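Local coordinates for putative fusidic acid resistance protein (Staphylococcus aureus, PDB 2YB5), which confers resistance to fusidic acid, probably by binding elongation factor G and helping to clear it from the ribosome, at residues 86-91 with 134-139. Sequence-based numbering, arbitrary orientation.
Sequences DFEIPS and VYKNLD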
ATOM      1  N   ASP A  86      -1.659   5.529 -11.108  1.00 50.52           N
ATOM      2  CA  ASP A  86      -0.862   6.396 -10.231  1.00 48.20           C
ATOM      3  C   ASP A  86      -1.705   7.097  -9.175  1.00 45.08           C
ATOM      4  O   ASP A  86      -2.874   7.422  -9.386  1.00 44.00           O
ATOM      5  CB  ASP A  86      -0.126   7.477 -11.030  1.00 49.08           C
ATOM      6  CG  ASP A  86       0.971   6.918 -11.886  1.00 51.10           C
ATOM      7  OD1 ASP A  86       0.656   6.362 -12.954  1.00 55.08           O
ATOM      8  OD2 ASP A  86       2.149   7.056 -11.498  1.00 52.94           O
ATOM      9  N   PHE A  87      -1.081   7.320  -8.026  1.00 43.03           N
ATOM     10  CA  PHE A  87      -1.662   8.125  -6.967  1.00 40.40           C
ATOM     11  C   PHE A  87      -1.639   9.580  -7.425  1.00 39.67           C
ATOM     12  O   PHE A  87      -0.595  10.077  -7.830  1.00 39.19           O
ATOM     13  CB  PHE A  87      -0.833   7.958  -5.698  1.00 39.34           C
ATOM     14  CG  PHE A  87      -1.387   8.670  -4.508  1.00 37.75           C
ATOM     15  CD1 PHE A  87      -2.285   8.038  -3.671  1.00 37.51           C
ATOM     16  CD2 PHE A  87      -1.005   9.976  -4.221  1.00 37.53           C
ATOM     17  CE1 PHE A  87      -2.794   8.679  -2.553  1.00 36.45           C
ATOM     18  CE2 PHE A  87      -1.511  10.630  -3.120  1.00 36.22           C
ATOM     19  CZ  PHE A  87      -2.410   9.978  -2.279  1.00 36.71           C
ATOM     20  N   GLU A  88      -2.794  10.238  -7.381  1.00 39.31           N
ATOM     21  CA  GLU A  88      -2.891  11.677  -7.654  1.00 39.33           C
ATOM     22  C   GLU A  88      -2.648  12.450  -6.364  1.00 37.29           C
ATOM     23  O   GLU A  88      -3.292  12.192  -5.337  1.00 37.31           O
ATOM     24  CB  GLU A  88      -4.255  12.032  -8.244  1.00 40.21           C
ATOM     25  CG  GLU A  88      -4.522  11.299  -9.561  1.00 43.76           C
ATOM     26  CD  GLU A  88      -5.847  11.659 -10.199  1.00 47.79           C
ATOM     27  OE1 GLU A  88      -6.626  12.436  -9.596  1.00 51.10           O
ATOM     28  OE2 GLU A  88      -6.109  11.156 -11.312  1.00 50.79           O
ATOM     29  N   ILE A  89      -1.681  13.350  -6.411  1.00 35.48           N
ATOM     30  CA  ILE A  89      -1.319  14.138  -5.263  1.00 34.78           C
ATOM     31  C   ILE A  89      -2.053  15.470  -5.396  1.00 34.26           C
ATOM     32  O   ILE A  89      -1.964  16.114  -6.439  1.00 34.36           O
ATOM     33  CB  ILE A  89       0.197  14.409  -5.203  1.00 34.99           C
ATOM     34  CG1 ILE A  89       0.990  13.100  -5.223  1.00 35.75           C
ATOM     35  CG2 ILE A  89       0.522  15.202  -3.957  1.00 33.57           C
ATOM     36  CD1 ILE A  89       2.484  13.288  -4.935  1.00 36.64           C
ATOM     37  N   PRO A  90      -2.786  15.880  -4.356  1.00 33.33           N
ATOM     38  CA  PRO A  90      -3.532  17.132  -4.429  1.00 33.38           C
ATOM     39  C   PRO A  90      -2.663  18.342  -4.805  1.00 32.49           C
ATOM     40  O   PRO A  90      -1.480  18.369  -4.495  1.00 32.14           O
ATOM     41  CB  PRO A  90      -4.051  17.319  -3.006  1.00 33.01           C
ATOM     42  CG  PRO A  90      -4.039  16.003  -2.401  1.00 33.97           C
ATOM     43  CD  PRO A  90      -2.962  15.204  -3.061  1.00 33.62           C
ATOM     44  N   SER A  91      -3.272  19.343  -5.420  1.00 32.59           N
ATOM     45  CA  SER A  91      -2.610  20.637  -5.652  1.00 32.34           C
ATOM     46  C   SER A  91      -2.309  21.324  -4.318  1.00 32.59           C
ATOM     47  O   SER A  91      -2.762  20.856  -3.258  1.00 32.03           O
ATOM     48  CB  SER A  91      -3.502  21.523  -6.487  1.00 33.04           C
ATOM     49  OG  SER A  91      -4.576  21.998  -5.702  1.00 33.31           O
ATOM     50  N   VAL A 134      -2.717  11.668   3.552  1.00 28.23           N
ATOM     51  CA  VAL A 134      -3.703  12.034   2.545  1.00 29.08           C
ATOM     52  C   VAL A 134      -3.995  10.806   1.676  1.00 29.32           C
ATOM     53  O   VAL A 134      -3.092  10.025   1.359  1.00 28.75           O
ATOM     54  CB  VAL A 134      -3.219  13.233   1.677  1.00 29.04           C
ATOM     55  CG1 VAL A 134      -4.144  13.488   0.485  1.00 29.11           C
ATOM     56  CG2 VAL A 134      -3.099  14.504   2.548  1.00 29.09           C
ATOM     57  N   TYR A 135      -5.267  10.649   1.325  1.00 30.58           N
ATOM     58  CA  TYR A 135      -5.766   9.518   0.553  1.00 31.86           C
ATOM     59  C   TYR A 135      -7.083   9.879  -0.142  1.00 33.13           C
ATOM     60  O   TYR A 135      -7.689  10.930   0.127  1.00 31.96           O
ATOM     61  CB  TYR A 135      -5.971   8.298   1.469  1.00 32.08           C
ATOM     62  CG  TYR A 135      -6.964   8.555   2.589  1.00 33.30           C
ATOM     63  CD1 TYR A 135      -8.319   8.321   2.396  1.00 35.63           C
ATOM     64  CD2 TYR A 135      -6.554   9.057   3.824  1.00 32.05           C
ATOM     65  CE1 TYR A 135      -9.238   8.563   3.406  1.00 36.41           C
ATOM     66  CE2 TYR A 135      -7.462   9.324   4.827  1.00 32.49           C
ATOM     67  CZ  TYR A 135      -8.807   9.066   4.608  1.00 34.40           C
ATOM     68  OH  TYR A 135      -9.738   9.307   5.571  1.00 36.36           O
ATOM     69  N   LYS A 136      -7.502   8.999  -1.046  1.00 34.96           N
ATOM     70  CA  LYS A 136      -8.814   9.083  -1.690  1.00 37.31           C
ATOM     71  C   LYS A 136      -9.786   8.169  -0.956  1.00 38.57           C
ATOM     72  O   LYS A 136      -9.443   7.029  -0.646  1.00 37.76           O
ATOM     73  CB  LYS A 136      -8.724   8.633  -3.141  1.00 38.34           C
ATOM     74  CG  LYS A 136      -7.956   9.569  -4.052  1.00 39.62           C
ATOM     75  CD  LYS A 136      -8.723  10.841  -4.359  1.00 42.87           C
ATOM     76  CE  LYS A 136      -8.138  11.576  -5.559  1.00 43.09           C
ATOM     77  NZ  LYS A 136      -8.631  11.020  -6.860  1.00 45.11           N
ATOM     78  N   ASN A 137     -10.998   8.658  -0.698  1.00 40.68           N
ATOM     79  CA  ASN A 137     -12.025   7.849  -0.039  1.00 43.14           C
ATOM     80  C   ASN A 137     -12.820   6.992  -1.036  1.00 45.57           C
ATOM     81  O   ASN A 137     -12.548   7.003  -2.235  1.00 45.52           O
ATOM     82  CB  ASN A 137     -12.963   8.725   0.817  1.00 43.86           C
ATOM     83  CG  ASN A 137     -13.762   9.712  -0.001  1.00 45.15           C
ATOM     84  OD1 ASN A 137     -13.968   9.518  -1.192  1.00 46.98           O
ATOM     85  ND2 ASN A 137     -14.227  10.780   0.642  1.00 45.10           N
ATOM     86  N   LEU A 138     -13.788   6.238  -0.520  1.00 48.28           N
ATOM     87  CA  LEU A 138     -14.665   5.405  -1.347  1.00 50.81           C
ATOM     88  C   LEU A 138     -15.379   6.146  -2.476  1.00 52.34           C
ATOM     89  O   LEU A 138     -15.731   5.526  -3.477  1.00 53.77           O
ATOM     90  CB  LEU A 138     -15.683   4.670  -0.456  1.00 52.72           C
ATOM     91  CG  LEU A 138     -15.204   3.312   0.069  1.00 53.60           C
ATOM     92  CD1 LEU A 138     -15.558   3.076   1.555  1.00 56.14           C
ATOM     93  CD2 LEU A 138     -15.761   2.179  -0.790  1.00 57.33           C
ATOM     94  N   ASP A 139     -15.572   7.463  -2.330  1.00 52.59           N
ATOM     95  CA  ASP A 139     -16.172   8.300  -3.378  1.00 53.79           C
ATOM     96  C   ASP A 139     -15.132   8.945  -4.304  1.00 52.32           C
ATOM     97  O   ASP A 139     -15.441   9.915  -5.006  1.00 52.38           O
ATOM     98  CB  ASP A 139     -16.997   9.440  -2.756  1.00 55.12           C
ATOM     99  CG  ASP A 139     -18.123   8.953  -1.876  1.00 58.47           C
ATOM    100  OD1 ASP A 139     -18.816   7.981  -2.261  1.00 62.14           O
ATOM    101  OD2 ASP A 139     -18.321   9.561  -0.796  1.00 60.79           O
TER
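Phe87, Glu88 and Pro90 of the linker that follows the N-terminal helices meet Val134 and Lys136 at the end of strand 130-136, in the antiparallel sheet of the C-terminal region, which belongs to the treble-clef zinc-finger family. No hydrogen bond joins 86-91 to 134-139; side chains meet one another, and the Phe87 ring meets the strand backbone. That ring approaches obliquely with CZ 3.7 Å from Val134 O, while Tyr135 CA lies at the ring edge, near its plane, 4.4 Å from Phe87 CE1. With CG anti to the backbone N (chi1 -176°), the phenyl ring is carried closer to the strand than the direction of its CB would suggest. Pro90 and Val134 reach toward each other, CG of Pro90 3.8 Å from CG1 of Val134, an apolar touch that Phe142 of the neighbouring strand 142-149 extends by packing on both residues. At the more open side, Glu88 extends its chain beyond CG and offers OE1 to Lys136 NZ at 3.7 Å, a long salt bridge that probably contributes modestly. The lysine is shared: its ammonium also pairs with Asp140, and its side chain makes a cation-pi contact with Phe142.

Outside this first shell, Leu121 and Ile118 pack on Phe87, whose backbone is hydrogen-bonded to Thr115, and Phe99 and Trp123 border Val134. The Tyr135 ring instead packs on Leu207, Tyr208 and Ile211 of helix 204-214, about 13 Å from the zinc ion, so this is structural packing away from the metal; its OH is hydrogen-bonded to Glu143 OE1 on strand 142-149. The Lys136 chain that carries NZ to Asp140 OD1 is bent at chi2 (-73°) and again at chi4 (83°).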